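Long-range contacts in XisI protein-like (Anabaena variabilis, PDB 2NLV), which is of unproven function but, as a XisI-like protein, is probably related to factors that work in site-specific recombination of cyanobacterial nitrogen-fixation genes: residues K7-V12 / F62-G67; I69-N74 / I94-Q99; D23-D28 / W44-W49; L11-L16 / N40-M45. All coordinates share one frame; numbering follows the deposited sequence. Where two conformers were deposited one is given.

Interaction 1. Residues K7-V12 / F62-G67; sequences KYQELV and FDIKDG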
loop_
_atom_site.group_PDB
_atom_site.type_symbol
_atom_site.label_atom_id
_atom_site.label_comp_id
_atom_site.label_asym_id
_atom_site.label_seq_id
_atom_site.Cartn_x
_atom_site.Cartn_y
_atom_site.Cartn_z
ATOM N N LYS A 7 -2.610 2.363 20.868
ATOM C CA LYS A 7 -1.958 3.673 20.892
ATOM C C LYS A 7 -1.198 3.949 19.624
ATOM O O LYS A 7 -1.302 5.024 19.002
ATOM C CB LYS A 7 -1.026 3.809 22.120
ATOM C CG LYS A 7 -0.254 5.106 22.167
ATOM C CD LYS A 7 0.819 5.044 23.260
ATOM C CE LYS A 7 0.246 5.117 24.649
ATOM N NZ LYS A 7 1.365 5.137 25.715
ATOM N N TYR A 8 -0.343 2.998 19.240
ATOM C CA TYR A 8 0.466 3.152 18.052
ATOM C C TYR A 8 -0.375 3.194 16.792
ATOM O O TYR A 8 -0.086 3.943 15.860
ATOM C CB TYR A 8 1.537 2.078 17.923
ATOM C CG TYR A 8 2.610 2.088 18.992
ATOM C CD1 TYR A 8 2.662 3.056 19.977
ATOM C CD2 TYR A 8 3.589 1.104 19.004
ATOM C CE1 TYR A 8 3.681 3.034 20.926
ATOM C CE2 TYR A 8 4.567 1.105 19.987
ATOM C CZ TYR A 8 4.581 2.078 20.937
ATOM O OH TYR A 8 5.538 2.019 21.930
ATOM N N GLN A 9 -1.393 2.347 16.682
ATOM C CA GLN A 9 -2.311 2.410 15.526
ATOM C C GLN A 9 -2.875 3.823 15.382
ATOM O O GLN A 9 -2.933 4.377 14.270
ATOM C CB GLN A 9 -3.452 1.381 15.659
ATOM C CG GLN A 9 -3.002 -0.042 15.582
ATOM C CD GLN A 9 -4.075 -1.023 15.920
ATOM O OE1 GLN A 9 -5.000 -0.721 16.663
ATOM N NE2 GLN A 9 -3.934 -2.248 15.396
ATOM N N GLU A 10 -3.398 4.356 16.464
ATOM C CA GLU A 10 -4.007 5.692 16.396
ATOM C C GLU A 10 -3.024 6.764 15.992
ATOM O O GLU A 10 -3.332 7.650 15.140
ATOM C CB GLU A 10 -4.599 6.042 17.757
ATOM C CG GLU A 10 -5.873 5.304 18.022
ATOM C CD GLU A 10 -6.991 5.758 17.091
ATOM O OE1 GLU A 10 -7.144 6.980 16.909
ATOM O OE2 GLU A 10 -7.689 4.896 16.555
ATOM N N LEU A 11 -1.841 6.734 16.581
ATOM C CA LEU A 11 -0.842 7.713 16.238
ATOM C C LEU A 11 -0.443 7.622 14.784
ATOM O O LEU A 11 -0.295 8.637 14.102
ATOM C CB LEU A 11 0.380 7.589 17.145
ATOM C CG LEU A 11 0.205 7.971 18.596
ATOM C CD1 LEU A 11 1.462 7.679 19.430
ATOM C CD2 LEU A 11 -0.188 9.464 18.698
ATOM N N VAL A 12 -0.254 6.427 14.259
ATOM C CA VAL A 12 0.122 6.271 12.872
ATOM C C VAL A 12 -0.984 6.767 11.966
ATOM O O VAL A 12 -0.721 7.491 11.004
ATOM C CB VAL A 12 0.462 4.771 12.553
ATOM C CG1 VAL A 12 0.389 4.461 11.080
ATOM C CG2 VAL A 12 1.811 4.379 13.207
ATOM N N PHE A 62 3.933 3.100 6.983
ATOM C CA PHE A 62 4.226 2.519 8.302
ATOM C C PHE A 62 3.623 1.145 8.432
ATOM O O PHE A 62 2.460 0.963 8.054
ATOM C CB PHE A 62 3.613 3.353 9.391
ATOM C CG PHE A 62 4.183 4.703 9.545
ATOM C CD1 PHE A 62 5.379 4.887 10.221
ATOM C CD2 PHE A 62 3.433 5.804 9.173
ATOM C CE1 PHE A 62 5.869 6.203 10.450
ATOM C CE2 PHE A 62 3.920 7.102 9.400
ATOM C CZ PHE A 62 5.117 7.246 10.030
ATOM N N ASP A 63 4.357 0.207 8.998
ATOM C CA ASP A 63 3.781 -1.046 9.501
ATOM C C ASP A 63 3.855 -1.053 11.014
ATOM O O ASP A 63 4.647 -0.341 11.586
ATOM C CB ASP A 63 4.502 -2.239 8.955
ATOM C CG ASP A 63 4.459 -2.295 7.426
ATOM O OD1 ASP A 63 3.338 -2.175 6.869
ATOM O OD2 ASP A 63 5.531 -2.488 6.835
ATOM N N ILE A 64 3.060 -1.895 11.654
ATOM C CA ILE A 64 3.267 -2.228 13.058
ATOM C C ILE A 64 3.468 -3.717 13.119
ATOM O O ILE A 64 2.613 -4.479 12.700
ATOM C CB ILE A 64 2.129 -1.725 14.000
ATOM C CG1 ILE A 64 1.864 -0.243 13.823
ATOM C CG2 ILE A 64 2.531 -2.012 15.441
ATOM C CD1 ILE A 64 0.588 0.270 14.471
ATOM N N LYS A 65 4.668 -4.108 13.531
ATOM C CA LYS A 65 5.153 -5.506 13.503
ATOM C C LYS A 65 5.675 -5.841 14.860
ATOM O O LYS A 65 6.534 -5.174 15.374
ATOM C CB LYS A 65 6.262 -5.702 12.473
ATOM C CG LYS A 65 5.881 -5.400 11.030
ATOM C CD LYS A 65 7.092 -5.292 10.101
ATOM C CE LYS A 65 7.749 -6.650 9.858
ATOM N NZ LYS A 65 9.135 -6.535 9.307
ATOM N N ASP A 66 5.071 -6.852 15.477
ATOM C CA ASP A 66 5.397 -7.271 16.831
ATOM C C ASP A 66 5.370 -6.098 17.772
ATOM O O ASP A 66 6.218 -5.923 18.631
ATOM C CB ASP A 66 6.740 -8.010 16.844
ATOM C CG ASP A 66 6.739 -9.216 15.925
ATOM O OD1 ASP A 66 5.757 -9.995 15.964
ATOM O OD2 ASP A 66 7.693 -9.371 15.135
ATOM N N GLY A 67 4.400 -5.221 17.533
ATOM C CA GLY A 67 4.208 -4.071 18.391
ATOM C C GLY A 67 5.144 -2.875 18.183
ATOM O O GLY A 67 5.010 -1.916 18.901
#

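Interaction 2. Residues I69-N74 / I94-Q99; sequences IWLQQN and IVLGLQ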
loop_
_atom_site.group_PDB
_atom_site.type_symbol
_atom_site.label_atom_id
_atom_site.label_comp_id
_atom_site.label_asym_id
_atom_site.label_seq_id
_atom_site.Cartn_x
_atom_site.Cartn_y
_atom_site.Cartn_z
ATOM N N ILE A 69 6.643 0.157 15.479
ATOM C CA ILE A 69 6.301 0.899 14.278
ATOM C C ILE A 69 7.475 0.926 13.307
ATOM O O ILE A 69 8.573 1.379 13.670
ATOM C CB ILE A 69 5.894 2.325 14.574
ATOM C CG1 ILE A 69 4.725 2.394 15.561
ATOM C CG2 ILE A 69 5.573 3.073 13.257
ATOM C CD1 ILE A 69 4.426 3.806 16.066
ATOM N N TRP A 70 7.304 0.322 12.148
ATOM C CA TRP A 70 8.335 0.333 11.090
ATOM C C TRP A 70 8.055 1.420 10.086
ATOM O O TRP A 70 6.996 1.423 9.458
ATOM C CB TRP A 70 8.364 -1.010 10.380
ATOM C CG TRP A 70 8.982 -2.126 11.131
ATOM C CD1 TRP A 70 8.644 -2.574 12.390
ATOM C CD2 TRP A 70 10.031 -2.937 10.678
ATOM N NE1 TRP A 70 9.475 -3.623 12.748
ATOM C CE2 TRP A 70 10.319 -3.874 11.704
ATOM C CE3 TRP A 70 10.766 -3.003 9.482
ATOM C CZ2 TRP A 70 11.292 -4.851 11.559
ATOM C CZ3 TRP A 70 11.718 -3.997 9.360
ATOM C CH2 TRP A 70 11.983 -4.878 10.395
ATOM N N LEU A 71 8.977 2.342 9.941
ATOM C CA LEU A 71 8.951 3.349 8.837
ATOM C C LEU A 71 9.558 2.716 7.604
ATOM O O LEU A 71 10.761 2.395 7.585
ATOM C CB LEU A 71 9.664 4.612 9.227
ATOM C CG LEU A 71 9.713 5.701 8.141
ATOM C CD1 LEU A 71 8.302 6.197 7.702
ATOM C CD2 LEU A 71 10.577 6.890 8.551
ATOM N N GLN A 72 8.760 2.488 6.573
ATOM C CA GLN A 72 9.200 1.777 5.393
ATOM C C GLN A 72 9.467 2.624 4.191
ATOM O O GLN A 72 10.174 2.210 3.296
ATOM C CB GLN A 72 8.183 0.694 4.984
ATOM C CG GLN A 72 7.832 -0.317 6.113
ATOM C CD GLN A 72 8.805 -1.447 6.268
ATOM O OE1 GLN A 72 9.980 -1.316 5.963
ATOM N NE2 GLN A 72 8.316 -2.579 6.804
ATOM N N GLN A 73 8.888 3.815 4.153
ATOM C CA GLN A 73 9.044 4.718 3.012
ATOM C C GLN A 73 8.746 6.110 3.508
ATOM O O GLN A 73 7.821 6.319 4.298
ATOM C CB GLN A 73 8.037 4.332 1.925
ATOM C CG GLN A 73 7.871 5.267 0.723
ATOM C CD GLN A 73 8.719 4.868 -0.376
ATOM O OE1 GLN A 73 9.838 4.409 -0.188
ATOM N NE2 GLN A 73 8.188 5.050 -1.588
ATOM N N ASN A 74 9.526 7.122 3.063
ATOM C CA ASN A 74 9.282 8.523 3.343
ATOM C C ASN A 74 9.867 9.349 2.232
ATOM O O ASN A 74 11.081 9.553 2.163
ATOM C CB ASN A 74 9.923 8.962 4.638
ATOM C CG ASN A 74 9.763 10.436 4.860
ATOM O OD1 ASN A 74 8.791 11.046 4.418
ATOM N ND2 ASN A 74 10.702 11.007 5.624
ATOM N N ILE A 94 10.532 2.252 17.309
ATOM C CA ILE A 94 10.516 2.629 15.890
ATOM C C ILE A 94 11.643 1.906 15.169
ATOM O O ILE A 94 12.767 1.892 15.670
ATOM C CB ILE A 94 10.632 4.148 15.760
ATOM C CG1 ILE A 94 9.389 4.783 16.361
ATOM C CG2 ILE A 94 10.684 4.530 14.281
ATOM C CD1 ILE A 94 9.575 6.280 16.670
ATOM N N VAL A 95 11.347 1.257 14.070
ATOM C CA VAL A 95 12.354 0.594 13.259
ATOM C C VAL A 95 12.444 1.290 11.940
ATOM O O VAL A 95 11.398 1.434 11.243
ATOM C CB VAL A 95 12.075 -0.915 13.106
ATOM C CG1 VAL A 95 13.176 -1.620 12.235
ATOM C CG2 VAL A 95 11.944 -1.622 14.488
ATOM N N LEU A 96 13.639 1.702 11.520
ATOM C CA LEU A 96 13.820 2.314 10.223
ATOM C C LEU A 96 13.963 1.263 9.144
ATOM O O LEU A 96 15.062 0.882 8.755
ATOM C CB LEU A 96 14.997 3.269 10.265
ATOM C CG LEU A 96 14.869 4.440 11.236
ATOM C CD1 LEU A 96 16.108 5.358 11.059
ATOM C CD2 LEU A 96 13.597 5.238 10.988
ATOM N N GLY A 97 12.841 0.724 8.704
ATOM C CA GLY A 97 12.801 -0.290 7.653
ATOM C C GLY A 97 13.386 0.223 6.357
ATOM O O GLY A 97 13.988 -0.543 5.599
ATOM N N LEU A 98 13.337 1.536 6.130
ATOM C CA LEU A 98 13.925 2.162 4.979
ATOM C C LEU A 98 15.455 2.338 5.062
ATOM O O LEU A 98 16.044 2.857 4.098
ATOM C CB LEU A 98 13.189 3.473 4.647
ATOM C CG LEU A 98 13.427 4.674 5.535
ATOM C CD1 LEU A 98 12.405 5.763 5.081
ATOM C CD2 LEU A 98 13.461 4.509 7.069
ATOM N N GLN A 99 16.088 1.944 6.177
ATOM C CA GLN A 99 17.543 1.824 6.331
ATOM C C GLN A 99 17.904 0.347 6.251
ATOM O O GLN A 99 17.098 -0.534 6.555
ATOM C CB GLN A 99 17.973 2.382 7.675
ATOM C CG GLN A 99 18.003 3.919 7.785
ATOM C CD GLN A 99 18.774 4.625 6.674
ATOM O OE1 GLN A 99 19.775 4.126 6.142
ATOM N NE2 GLN A 99 18.313 5.824 6.337
#

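Interaction 3. Residues D23-D28 / W44-W49; sequences DVSDQD and WMNVGW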
loop_
_atom_site.group_PDB
_atom_site.type_symbol
_atom_site.label_atom_id
_atom_site.label_comp_id
_atom_site.label_asym_id
_atom_site.label_seq_id
_atom_site.Cartn_x
_atom_site.Cartn_y
_atom_site.Cartn_z
ATOM N N ASP A 23 -1.564 17.204 1.101
ATOM C CA ASP A 23 -1.232 16.905 -0.278
ATOM C C ASP A 23 -1.546 18.077 -1.226
ATOM O O ASP A 23 -2.532 18.776 -1.030
ATOM C CB ASP A 23 -2.013 15.648 -0.741
ATOM C CG ASP A 23 -1.882 15.386 -2.229
ATOM O OD1 ASP A 23 -0.820 14.907 -2.646
ATOM O OD2 ASP A 23 -2.807 15.727 -3.003
ATOM N N VAL A 24 -0.664 18.234 -2.216
ATOM C CA VAL A 24 -0.680 19.333 -3.165
ATOM C C VAL A 24 -1.026 18.830 -4.591
ATOM O O VAL A 24 -1.104 19.627 -5.541
ATOM C CB VAL A 24 0.684 20.119 -3.162
ATOM C CG1 VAL A 24 0.790 20.998 -1.924
ATOM C CG2 VAL A 24 1.885 19.181 -3.272
ATOM N N SER A 25 -1.225 17.517 -4.733
ATOM C CA SER A 25 -1.467 16.912 -6.057
ATOM C C SER A 25 -2.625 17.553 -6.828
ATOM O O SER A 25 -3.479 18.238 -6.258
ATOM C CB SER A 25 -1.707 15.392 -5.949
ATOM O OG SER A 25 -3.032 15.103 -5.524
ATOM N N ASP A 26 -2.621 17.325 -8.141
ATOM C CA ASP A 26 -3.740 17.695 -9.012
ATOM C C ASP A 26 -5.094 16.945 -8.726
ATOM O O ASP A 26 -5.137 15.908 -8.051
ATOM C CB ASP A 26 -3.245 17.353 -10.437
ATOM C CG ASP A 26 -4.193 17.774 -11.537
ATOM O OD1 ASP A 26 -4.950 18.755 -11.362
ATOM O OD2 ASP A 26 -4.168 17.112 -12.608
ATOM N N GLN A 27 -6.197 17.434 -9.290
ATOM C CA GLN A 27 -7.475 16.697 -9.258
ATOM C C GLN A 27 -7.437 15.343 -10.029
ATOM O O GLN A 27 -8.242 14.445 -9.768
ATOM C CB GLN A 27 -8.601 17.586 -9.809
ATOM N N ASP A 28 -6.501 15.203 -10.964
ATOM C CA ASP A 28 -6.299 13.928 -11.698
ATOM C C ASP A 28 -5.449 12.911 -10.943
ATOM O O ASP A 28 -5.148 11.807 -11.497
ATOM C CB ASP A 28 -5.646 14.220 -13.042
ATOM C CG ASP A 28 -6.537 15.103 -13.952
ATOM O OD1 ASP A 28 -7.759 14.913 -13.944
ATOM O OD2 ASP A 28 -6.010 15.982 -14.670
ATOM N N TRP A 44 0.136 6.229 2.709
ATOM C CA TRP A 44 -0.393 7.334 1.937
ATOM C C TRP A 44 0.220 7.261 0.559
ATOM O O TRP A 44 1.424 7.314 0.410
ATOM C CB TRP A 44 -0.086 8.647 2.574
ATOM C CG TRP A 44 -0.328 9.825 1.583
ATOM C CD1 TRP A 44 -1.199 9.854 0.511
ATOM C CD2 TRP A 44 0.345 11.041 1.576
ATOM N NE1 TRP A 44 -1.081 11.048 -0.163
ATOM C CE2 TRP A 44 -0.145 11.805 0.498
ATOM C CE3 TRP A 44 1.293 11.582 2.391
ATOM C CZ2 TRP A 44 0.335 13.092 0.210
ATOM C CZ3 TRP A 44 1.770 12.899 2.087
ATOM C CH2 TRP A 44 1.310 13.590 1.032
HETATM N N MSE A 45 -0.618 7.061 -0.432
HETATM C CA MSE A 45 -0.208 7.026 -1.857
HETATM C C MSE A 45 -0.826 8.105 -2.705
HETATM O O MSE A 45 -1.904 8.669 -2.388
HETATM C CB MSE A 45 -0.563 5.705 -2.549
HETATM C CG MSE A 45 0.107 4.464 -2.008
HETATM SE SE MSE A 45 -0.063 3.047 -3.277
HETATM C CE MSE A 45 1.148 3.767 -4.611
ATOM N N ASN A 46 -0.177 8.451 -3.787
ATOM C CA ASN A 46 -0.798 9.252 -4.837
ATOM C C ASN A 46 -0.947 8.358 -6.050
ATOM O O ASN A 46 -0.012 7.673 -6.422
ATOM C CB ASN A 46 0.066 10.445 -5.251
ATOM C CG ASN A 46 0.230 11.470 -4.173
ATOM O OD1 ASN A 46 1.335 12.006 -3.992
ATOM N ND2 ASN A 46 -0.842 11.762 -3.482
ATOM N N VAL A 47 -2.138 8.315 -6.633
ATOM C CA VAL A 47 -2.454 7.426 -7.721
ATOM C C VAL A 47 -3.252 8.153 -8.798
ATOM O O VAL A 47 -4.327 8.675 -8.530
ATOM C CB VAL A 47 -3.262 6.192 -7.262
ATOM C CG1 VAL A 47 -3.616 5.282 -8.432
ATOM C CG2 VAL A 47 -2.496 5.370 -6.190
ATOM N N GLY A 48 -2.724 8.237 -10.025
ATOM C CA GLY A 48 -3.466 8.856 -11.106
ATOM C C GLY A 48 -2.620 9.105 -12.314
ATOM O O GLY A 48 -1.734 8.327 -12.619
ATOM N N TRP A 49 -2.867 10.209 -13.012
ATOM C CA TRP A 49 -2.265 10.558 -14.266
ATOM C C TRP A 49 -1.972 12.044 -14.276
ATOM O O TRP A 49 -2.769 12.864 -13.795
ATOM C CB TRP A 49 -3.165 10.150 -15.435
ATOM C CG TRP A 49 -3.296 8.714 -15.520
ATOM C CD1 TRP A 49 -4.211 7.928 -14.847
ATOM C CD2 TRP A 49 -2.446 7.827 -16.223
ATOM N NE1 TRP A 49 -3.978 6.631 -15.108
ATOM C CE2 TRP A 49 -2.899 6.508 -15.928
ATOM C CE3 TRP A 49 -1.372 7.994 -17.088
ATOM C CZ2 TRP A 49 -2.325 5.394 -16.485
ATOM C CZ3 TRP A 49 -0.790 6.886 -17.617
ATOM C CH2 TRP A 49 -1.276 5.586 -17.306
HETATM O O HOH W 1 2.341 14.049 -2.598
HETATM O O HOH W 2 -2.356 15.415 -12.775
#

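Interaction 4. Residues L11-L16 / N40-M45; sequences LVKKLL and NHYQWM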
loop_
_atom_site.group_PDB
_atom_site.type_symbol
_atom_site.label_atom_id
_atom_site.label_comp_id
_atom_site.label_asym_id
_atom_site.label_seq_id
_atom_site.Cartn_x
_atom_site.Cartn_y
_atom_site.Cartn_z
ATOM N N LEU A 11 -1.841 6.734 16.581
ATOM C CA LEU A 11 -0.842 7.713 16.238
ATOM C C LEU A 11 -0.443 7.622 14.784
ATOM O O LEU A 11 -0.295 8.637 14.102
ATOM C CB LEU A 11 0.380 7.589 17.145
ATOM C CG LEU A 11 0.205 7.971 18.596
ATOM C CD1 LEU A 11 1.462 7.679 19.430
ATOM C CD2 LEU A 11 -0.188 9.464 18.698
ATOM N N VAL A 12 -0.254 6.427 14.259
ATOM C CA VAL A 12 0.122 6.271 12.872
ATOM C C VAL A 12 -0.984 6.767 11.966
ATOM O O VAL A 12 -0.721 7.491 11.004
ATOM C CB VAL A 12 0.462 4.771 12.553
ATOM C CG1 VAL A 12 0.389 4.461 11.080
ATOM C CG2 VAL A 12 1.811 4.379 13.207
ATOM N N LYS A 13 -2.204 6.405 12.287
ATOM C CA LYS A 13 -3.318 6.912 11.442
ATOM C C LYS A 13 -3.470 8.422 11.510
ATOM O O LYS A 13 -3.696 9.057 10.452
ATOM C CB LYS A 13 -4.633 6.231 11.801
ATOM C CG LYS A 13 -4.695 4.745 11.552
ATOM C CD LYS A 13 -5.989 4.183 12.153
ATOM C CE LYS A 13 -6.039 2.721 12.108
ATOM N NZ LYS A 13 -7.261 2.331 12.882
ATOM N N LYS A 14 -3.252 9.030 12.683
ATOM C CA LYS A 14 -3.364 10.472 12.800
ATOM C C LYS A 14 -2.287 11.154 12.001
ATOM O O LYS A 14 -2.519 12.140 11.274
ATOM C CB LYS A 14 -3.170 10.855 14.271
ATOM C CG LYS A 14 -2.996 12.374 14.560
ATOM C CD LYS A 14 -2.970 12.668 16.083
ATOM N N LEU A 15 -1.020 10.720 12.125
ATOM C CA LEU A 15 0.107 11.293 11.348
ATOM C C LEU A 15 -0.154 11.160 9.869
ATOM O O LEU A 15 -0.047 12.142 9.136
ATOM C CB LEU A 15 1.496 10.624 11.649
ATOM C CG LEU A 15 2.762 11.196 10.959
ATOM C CD1 LEU A 15 4.073 11.013 11.796
ATOM C CD2 LEU A 15 2.967 10.594 9.554
ATOM N N LEU A 16 -0.459 9.940 9.408
ATOM C CA LEU A 16 -0.663 9.779 7.975
ATOM C C LEU A 16 -1.763 10.671 7.450
ATOM O O LEU A 16 -1.676 11.264 6.385
ATOM C CB LEU A 16 -1.009 8.320 7.588
ATOM C CG LEU A 16 0.186 7.401 7.632
ATOM C CD1 LEU A 16 -0.268 5.985 7.360
ATOM C CD2 LEU A 16 1.241 7.827 6.585
ATOM N N ASN A 40 -1.993 -4.391 10.094
ATOM C CA ASN A 40 -1.148 -3.277 10.519
ATOM C C ASN A 40 -0.217 -2.780 9.427
ATOM O O ASN A 40 1.009 -2.705 9.598
ATOM C CB ASN A 40 -0.360 -3.655 11.784
ATOM C CG ASN A 40 -1.240 -3.678 12.982
ATOM O OD1 ASN A 40 -1.863 -2.677 13.327
ATOM N ND2 ASN A 40 -1.249 -4.796 13.669
ATOM N N HIS A 41 -0.829 -2.433 8.292
ATOM C CA HIS A 41 -0.138 -1.796 7.200
ATOM C C HIS A 41 -0.837 -0.502 6.879
ATOM O O HIS A 41 -2.043 -0.491 6.633
ATOM C CB HIS A 41 -0.120 -2.708 5.945
ATOM C CG HIS A 41 0.424 -4.082 6.166
ATOM N ND1 HIS A 41 1.712 -4.331 6.581
ATOM C CD2 HIS A 41 -0.151 -5.299 5.980
ATOM C CE1 HIS A 41 1.899 -5.646 6.624
ATOM N NE2 HIS A 41 0.790 -6.257 6.254
ATOM N N TYR A 42 -0.053 0.589 6.767
ATOM C CA TYR A 42 -0.634 1.906 6.668
ATOM C C TYR A 42 0.137 2.741 5.660
ATOM O O TYR A 42 1.332 2.988 5.885
ATOM C CB TYR A 42 -0.633 2.590 8.047
ATOM C CG TYR A 42 -1.288 1.748 9.164
ATOM C CD1 TYR A 42 -2.671 1.728 9.336
ATOM C CD2 TYR A 42 -0.521 0.931 10.003
ATOM C CE1 TYR A 42 -3.230 0.954 10.354
ATOM C CE2 TYR A 42 -1.076 0.187 10.998
ATOM C CZ TYR A 42 -2.422 0.200 11.136
ATOM O OH TYR A 42 -3.048 -0.574 12.131
ATOM N N GLN A 43 -0.513 3.210 4.604
ATOM C CA GLN A 43 0.140 3.961 3.536
ATOM C C GLN A 43 -0.609 5.246 3.186
ATOM O O GLN A 43 -1.834 5.316 3.285
ATOM C CB GLN A 43 0.243 3.135 2.226
ATOM C CG GLN A 43 0.970 1.816 2.338
ATOM C CD GLN A 43 1.176 1.115 0.985
ATOM O OE1 GLN A 43 1.730 0.005 0.936
ATOM N NE2 GLN A 43 0.769 1.761 -0.107
ATOM N N TRP A 44 0.136 6.229 2.709
ATOM C CA TRP A 44 -0.393 7.334 1.937
ATOM C C TRP A 44 0.220 7.261 0.559
ATOM O O TRP A 44 1.424 7.314 0.410
ATOM C CB TRP A 44 -0.086 8.647 2.574
ATOM C CG TRP A 44 -0.328 9.825 1.583
ATOM C CD1 TRP A 44 -1.199 9.854 0.511
ATOM C CD2 TRP A 44 0.345 11.041 1.576
ATOM N NE1 TRP A 44 -1.081 11.048 -0.163
ATOM C CE2 TRP A 44 -0.145 11.805 0.498
ATOM C CE3 TRP A 44 1.293 11.582 2.391
ATOM C CZ2 TRP A 44 0.335 13.092 0.210
ATOM C CZ3 TRP A 44 1.770 12.899 2.087
ATOM C CH2 TRP A 44 1.310 13.590 1.032
HETATM N N MSE A 45 -0.618 7.061 -0.432
HETATM C CA MSE A 45 -0.208 7.026 -1.857
HETATM C C MSE A 45 -0.826 8.105 -2.705
HETATM O O MSE A 45 -1.904 8.669 -2.388
HETATM C CB MSE A 45 -0.563 5.705 -2.549
HETATM C CG MSE A 45 0.107 4.464 -2.008
HETATM SE SE MSE A 45 -0.063 3.047 -3.277
HETATM C CE MSE A 45 1.148 3.767 -4.611
#

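Interaction 1. Residues K7-V12 / F62-G67
I64, V12 and F62 bury the most surface where helix 2-21 lies over strand 53-65; segments 7-12 and 62-65 run antiparallel (178°), their axes 9.7 Å apart. I64 reaches from the strand toward the helix with CG1 anti to its carbonyl carbon (chi1 -53°) and CD1 extended beyond it. I64 CD1 ends against the helix backbone, 3.6 Å from Q9 N, and meets Y8 CB at 4.0 Å. The Q9 side chain crosses it at about a right angle, CG touching CD1, while its amide NE2 goes on to bond N40 OD1. One turn further along, V12 and F62 slide past each other in opposite directions. V12 CG1 rests 3.8 Å from F62 CB and equally close to F62 CD2, an oblique approach to the phenyl ring. I69 and L71 of strand 68-74 also pack on F62. At the far end the Y8 ring turns an edge to the turn after the strand, with Y8 CE2 3.2 Å from G67 O; its hydroxyl bonds D93 OD2. Between the segments the join is therefore essentially apolar: methyls and ring carbons make most of the contact, and the polar ends of Y8 and Q9 are satisfied by partners beyond them.

Interaction 2. Residues I69-N74 / I94-Q99
Backbone hydrogen bonds join I69 to V95 and V95 to L71 in parallel register: V95 N donates to I69 O at 2.8 Å, and V95 O takes L71 N at 2.9 Å. Past this ladder L96 to Q99 form a type I turn, and L98 N bonds L71 O at 3.1 Å. Two CA-H...O contacts, from I94 CA to I69 O and from W70 CA to V95 O, reinforce the pairing. The aromatic contact is a CH-pi interaction. V95 CG1 sits over the centre of the W70 six-membered ring at 3.6 Å, only 7° off the normal, while CG2 lies near NE1. K65 makes a cation-pi contact with the same indole. Replacing W70 by an alanine would probably strip V95 of the flat surface its methyls lie on and leave K65 without its ring. Apolar packing continues from L71, whose CD2 meets L98 CD2 at 4.0 Å. Q72 OE1 comes 3.4 Å from G97 CA, where a side chain would collide with it; the amide's NE2 bonds D63 OD2. Main-chain bonds thus set the register of the two parallel strands of the beta-alpha-beta unit 68-74, 80-86, 94-96, and dispersion contacts of V95 and L98 add to their hold.

Interaction 3. Residues D23-D28 / W44-W49
W49 N donates to D28 O at 3.2 Å, nearly straight at the hydrogen (165°), and G48 CA adds a CA-H...O contact to the same carbonyl. A side chain on G48 would run into that oxygen. At the other end of the contact N46 ND2 donates to D23 OD1 at 3.3 Å, a bent bond (136° at the hydrogen) that meets the carboxylate from above its plane. A water donates to both D23 OD1 and N46 OD1, linking the two groups a second time. The other carboxylate oxygen, D23 OD2, accepts from S25 N within its own loop, which makes an Asx turn. With CG anti to the backbone N (chi1 171°), the D23 carboxylate faces the strand while OD2 stays within the turn. A second water bridges D26 OD2 and W49 O. Packing is slighter: D23 OD1 lies at the edge of the W44 ring, 3.6 Å from W44 CZ2, and the carboxylate stands almost perpendicular to the indole. W49 NE1 turns to G97 O of the second subunit. The arrangement is that of an Asx-turn loop leading from helix 2-21 into strand 29-36, held to the end of strand 41-47 and to W49 just past the corner in the chain.

Interaction 4. Residues L11-L16 / N40-M45
The contact belongs to the helix-on-sheet layer of the XisI-like fold, in which V12, K13 and L16 of helix 2-21 lie over Y42 and W44 of strand 41-47. Segments 11-16 and 41-45 run parallel, 1° apart, with their axes separated by 9.2 Å. Y42 stands at the middle, its CB pressed by two methyls: L16 CD1 at 3.5 Å and V12 CG1 at 3.7 Å. Both aliphatic side chains cross the tyrosine at about a right angle, and V12 CG1 continues obliquely against ring carbons CG and CD2. K13 contributes the aliphatic part of its extended chain, CE approaching Y42 CE1 at 3.8 Å, also obliquely. With CG anti to its carbonyl carbon (chi1 -53°), the Y42 ring points back along the strand, and Y42 OH donates to N40 OD1 at 2.7 Å. A leucine in place of Y42 would probably leave N40 OD1 without its hydroxyl donor and K13 CE without the ring carbon it touches. Further on, L16 CD2 reaches W44 CB at 4.3 Å, beyond which the indole packs on Y19 and A20. The result is a layered alpha/beta packing, one helix laid along a strand of the sheet, with a G1 beta bulge at N40 and H41 where that strand begins.

In the fold
Interactions 1 and 4 start from the same part of helix 2-21, share L11 and V12, and lie with centres 8 Å apart, the helix covering neighbouring strands 53-65 and 41-47. Strand 53-65 pairs in turn with strand 68-74, through which interaction 2, its centre about 12 Å from theirs, extends the sheet to strand 94-96. Interaction 3 uses the far part of strand 41-47. Its centre is about 16 Å from that of interaction 4, and it lies on the other side of the chain's centre from interactions 1 and 2. Along the chain, interaction 3 is nested within the loop closed by interaction 1, and interaction 2 follows. Each contact has residues reaching the second subunit, so the sheet that carries the helix also contributes to the contact with that subunit.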